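Local coordinates for protein salmonella plasmid virulence: SpvB (Salmonella typhimurium, PDB 6P0X) that is the N-terminal domain of a toxin that, through a separate C-terminal domain, probably ADP-ribosylates actin on an arginine using NAD, at residues 264-272 against 314-322. Residues are numbered along the deposited sequence; the frame is centred on the assembly and turned at random.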
loop_
_atom_site.group_PDB
_atom_site.type_symbol
_atom_site.label_atom_id
_atom_site.label_comp_id
_atom_site.label_asym_id
_atom_site.label_seq_id
_atom_site.Cartn_x
_atom_site.Cartn_y
_atom_site.Cartn_z
ATOM N N TRP A 264 -6.902 17.207 1.349
ATOM C CA TRP A 264 -6.990 16.686 -0.006
ATOM C C TRP A 264 -8.345 16.999 -0.630
ATOM O O TRP A 264 -9.345 17.203 0.061
ATOM C CB TRP A 264 -6.725 15.177 -0.035
ATOM C CG TRP A 264 -7.419 14.342 1.012
ATOM C CD1 TRP A 264 -8.455 14.709 1.827
ATOM C CD2 TRP A 264 -7.109 12.985 1.346
ATOM N NE1 TRP A 264 -8.806 13.660 2.648
ATOM C CE2 TRP A 264 -7.994 12.591 2.371
ATOM C CE3 TRP A 264 -6.165 12.065 0.879
ATOM C CZ2 TRP A 264 -7.962 11.316 2.934
ATOM C CZ3 TRP A 264 -6.137 10.798 1.439
ATOM C CH2 TRP A 264 -7.028 10.436 2.455
ATOM N N LEU A 265 -8.361 17.043 -1.959
ATOM C CA LEU A 265 -9.560 17.425 -2.687
ATOM C C LEU A 265 -10.583 16.296 -2.684
ATOM O O LEU A 265 -10.244 15.118 -2.558
ATOM C CB LEU A 265 -9.210 17.795 -4.130
ATOM C CG LEU A 265 -8.338 19.034 -4.340
ATOM C CD1 LEU A 265 -7.918 19.144 -5.796
ATOM C CD2 LEU A 265 -9.086 20.282 -3.904
ATOM N N ALA A 266 -11.847 16.670 -2.840
ATOM C CA ALA A 266 -12.940 15.717 -2.965
ATOM C C ALA A 266 -13.318 15.618 -4.436
ATOM O O ALA A 266 -13.566 16.639 -5.085
ATOM C CB ALA A 266 -14.147 16.144 -2.130
ATOM N N ARG A 267 -13.358 14.395 -4.956
ATOM C CA ARG A 267 -13.615 14.188 -6.370
ATOM C C ARG A 267 -15.095 14.373 -6.688
ATOM O O ARG A 267 -15.962 14.323 -5.813
ATOM C CB ARG A 267 -13.164 12.794 -6.805
ATOM C CG ARG A 267 -13.863 11.665 -6.076
ATOM C CD ARG A 267 -13.143 10.340 -6.283
ATOM N NE ARG A 267 -13.246 9.860 -7.657
ATOM C CZ ARG A 267 -12.496 8.888 -8.165
ATOM N NH1 ARG A 267 -11.574 8.300 -7.409
ATOM N NH2 ARG A 267 -12.663 8.508 -9.425
ATOM N N GLN A 268 -15.373 14.582 -7.973
ATOM C CA GLN A 268 -16.741 14.778 -8.427
ATOM C C GLN A 268 -17.502 13.473 -8.587
ATOM O O GLN A 268 -18.736 13.496 -8.633
ATOM C CB GLN A 268 -16.751 15.532 -9.758
ATOM C CG GLN A 268 -16.358 16.986 -9.647
ATOM C CD GLN A 268 -16.391 17.691 -10.986
ATOM O OE1 GLN A 268 -17.318 17.508 -11.773
ATOM N NE2 GLN A 268 -15.377 18.504 -11.251
ATOM N N ASP A 269 -16.804 12.340 -8.667
ATOM C CA ASP A 269 -17.423 11.042 -8.934
ATOM C C ASP A 269 -17.127 10.041 -7.818
ATOM O O ASP A 269 -16.538 8.981 -8.061
ATOM C CB ASP A 269 -16.955 10.501 -10.284
ATOM C CG ASP A 269 -15.448 10.268 -10.340
ATOM O OD1 ASP A 269 -14.690 11.009 -9.674
ATOM O OD2 ASP A 269 -15.027 9.322 -11.039
ATOM N N PRO A 270 -17.549 10.324 -6.587
ATOM C CA PRO A 270 -17.290 9.373 -5.502
ATOM C C PRO A 270 -18.133 8.119 -5.672
ATOM O O PRO A 270 -19.228 8.148 -6.238
ATOM C CB PRO A 270 -17.688 10.151 -4.244
ATOM C CG PRO A 270 -18.727 11.109 -4.714
ATOM C CD PRO A 270 -18.483 11.387 -6.173
ATOM N N PHE A 271 -17.604 7.002 -5.180
ATOM C CA PHE A 271 -18.307 5.732 -5.297
ATOM C C PHE A 271 -17.913 4.831 -4.138
ATOM O O PHE A 271 -16.913 5.061 -3.453
ATOM C CB PHE A 271 -18.018 5.043 -6.638
ATOM C CG PHE A 271 -16.582 4.641 -6.819
ATOM C CD1 PHE A 271 -15.650 5.549 -7.297
ATOM C CD2 PHE A 271 -16.164 3.352 -6.519
ATOM C CE1 PHE A 271 -14.328 5.182 -7.466
ATOM C CE2 PHE A 271 -14.842 2.976 -6.688
ATOM C CZ PHE A 271 -13.923 3.895 -7.161
ATOM N N SER A 272 -18.708 3.780 -3.940
ATOM C CA SER A 272 -18.491 2.842 -2.850
ATOM C C SER A 272 -18.417 1.416 -3.379
ATOM O O SER A 272 -19.082 1.059 -4.353
ATOM C CB SER A 272 -19.606 2.953 -1.804
ATOM O OG SER A 272 -19.512 4.175 -1.097
ATOM N N ASP A 314 -10.092 14.641 -16.783
ATOM C CA ASP A 314 -11.418 15.116 -17.159
ATOM C C ASP A 314 -12.338 14.743 -16.004
ATOM O O ASP A 314 -12.710 13.579 -15.850
ATOM C CB ASP A 314 -11.881 14.481 -18.466
ATOM C CG ASP A 314 -11.146 15.022 -19.675
ATOM O OD1 ASP A 314 -10.813 16.227 -19.690
ATOM O OD2 ASP A 314 -10.900 14.237 -20.617
ATOM N N GLU A 315 -12.700 15.722 -15.179
ATOM C CA GLU A 315 -13.527 15.464 -14.007
ATOM C C GLU A 315 -14.975 15.805 -14.304
ATOM O O GLU A 315 -15.273 16.888 -14.817
ATOM C CB GLU A 315 -13.084 16.250 -12.774
ATOM C CG GLU A 315 -11.934 15.656 -12.004
ATOM C CD GLU A 315 -11.962 16.103 -10.548
ATOM O OE1 GLU A 315 -11.133 16.950 -10.159
ATOM O OE2 GLU A 315 -12.845 15.618 -9.801
ATOM N N ASN A 316 -15.863 14.882 -13.966
ATOM C CA ASN A 316 -17.297 15.099 -14.053
ATOM C C ASN A 316 -17.972 14.153 -13.068
ATOM O O ASN A 316 -17.342 13.203 -12.587
ATOM C CB ASN A 316 -17.801 14.881 -15.493
ATOM C CG ASN A 316 -17.707 13.439 -15.941
ATOM O OD1 ASN A 316 -18.360 12.556 -15.388
ATOM N ND2 ASN A 316 -16.880 13.189 -16.951
ATOM N N PRO A 317 -19.241 14.398 -12.727
ATOM C CA PRO A 317 -19.901 13.532 -11.736
ATOM C C PRO A 317 -20.111 12.097 -12.200
ATOM O O PRO A 317 -20.294 11.222 -11.346
ATOM C CB PRO A 317 -21.242 14.236 -11.491
ATOM C CG PRO A 317 -20.996 15.665 -11.878
ATOM C CD PRO A 317 -20.035 15.604 -13.021
ATOM N N ILE A 318 -20.081 11.820 -13.505
ATOM C CA ILE A 318 -20.288 10.454 -13.982
ATOM C C ILE A 318 -19.002 9.639 -13.886
ATOM O O ILE A 318 -18.984 8.554 -13.297
ATOM C CB ILE A 318 -20.846 10.467 -15.417
ATOM C CG1 ILE A 318 -22.178 11.213 -15.456
ATOM C CG2 ILE A 318 -21.018 9.049 -15.937
ATOM C CD1 ILE A 318 -22.714 11.430 -16.852
ATOM N N LEU A 319 -17.912 10.141 -14.460
ATOM C CA LEU A 319 -16.641 9.432 -14.439
ATOM C C LEU A 319 -15.511 10.444 -14.527
ATOM O O LEU A 319 -15.644 11.502 -15.149
ATOM C CB LEU A 319 -16.511 8.431 -15.596
ATOM C CG LEU A 319 -15.695 8.942 -16.796
ATOM C CD1 LEU A 319 -14.584 7.979 -17.175
ATOM C CD2 LEU A 319 -16.570 9.247 -17.999
ATOM N N THR A 320 -14.406 10.124 -13.871
ATOM C CA THR A 320 -13.170 10.875 -14.020
ATOM C C THR A 320 -12.210 10.071 -14.883
ATOM O O THR A 320 -11.971 8.889 -14.615
ATOM C CB THR A 320 -12.546 11.181 -12.660
ATOM O OG1 THR A 320 -13.399 12.085 -11.947
ATOM C CG2 THR A 320 -11.191 11.823 -12.849
ATOM N N GLN A 321 -11.661 10.710 -15.913
ATOM C CA GLN A 321 -10.746 10.058 -16.840
ATOM C C GLN A 321 -9.462 10.867 -16.934
ATOM O O GLN A 321 -9.504 12.086 -17.129
ATOM C CB GLN A 321 -11.377 9.919 -18.230
ATOM C CG GLN A 321 -10.544 9.109 -19.210
ATOM C CD GLN A 321 -10.543 7.630 -18.884
ATOM O OE1 GLN A 321 -11.583 7.055 -18.564
ATOM N NE2 GLN A 321 -9.373 7.005 -18.956
ATOM N N LEU A 322 -8.326 10.186 -16.812
ATOM C CA LEU A 322 -7.043 10.852 -16.982
ATOM C C LEU A 322 -6.882 11.282 -18.432
ATOM O O LEU A 322 -7.082 10.485 -19.354
ATOM C CB LEU A 322 -5.895 9.928 -16.582
ATOM C CG LEU A 322 -4.502 10.518 -16.816
ATOM C CD1 LEU A 322 -4.098 11.392 -15.637
ATOM C CD2 LEU A 322 -3.463 9.432 -17.070
HETATM O O HOH W 1 -11.683 17.023 -7.239
#
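With CG of Asp269 set between its own backbone N and carbonyl carbon (chi1 62°), the carboxylate is delivered to Thr320, whose OG1 lies beside its backbone N (chi1 -67°), so that hydroxyl and amide both face the acid. Thr320 OG1 gives a weak bond of 2.8 Å to Asp269 OD1, and Thr320 N a weak, bent one (127°) of 3.0 Å to Asp269 OD2. Threonine suits this buried place because its short side chain sets a hydroxyl next to the backbone N-H, and the pair spans both oxygens. Arg267, whose planar guanidinium presents NE and NH2 together, grips Asp269 side-on in a salt bridge: NE reaches OD1 at 2.7 Å, well above the carboxylate plane, while NH2 meets OD2 on the syn side but tilted from the plane. Asn42 also donates to OD2.

Toward the surface, Gln268 N bonds Glu315 OE2 at 3.3 Å; Glu315 OE1 is paired with Arg287. Gln268 is long enough to lie along the backbone opposite, OE1 by Asn316 CA (3.3 Å) and Pro317 CD, NE2 against Glu315 CB (3.6 Å). Asn316, a short amide, reaches back within its loop: OD1 accepts from Leu319 N at 2.6 Å, an Asx motif.

Two weak bonds to the carboxylate and the Gln268-Glu315 bond thus join the hairpin loop to the loop before strand 271-273, and the buried negative charge is probably stabilised by the arginine and surrounding donors.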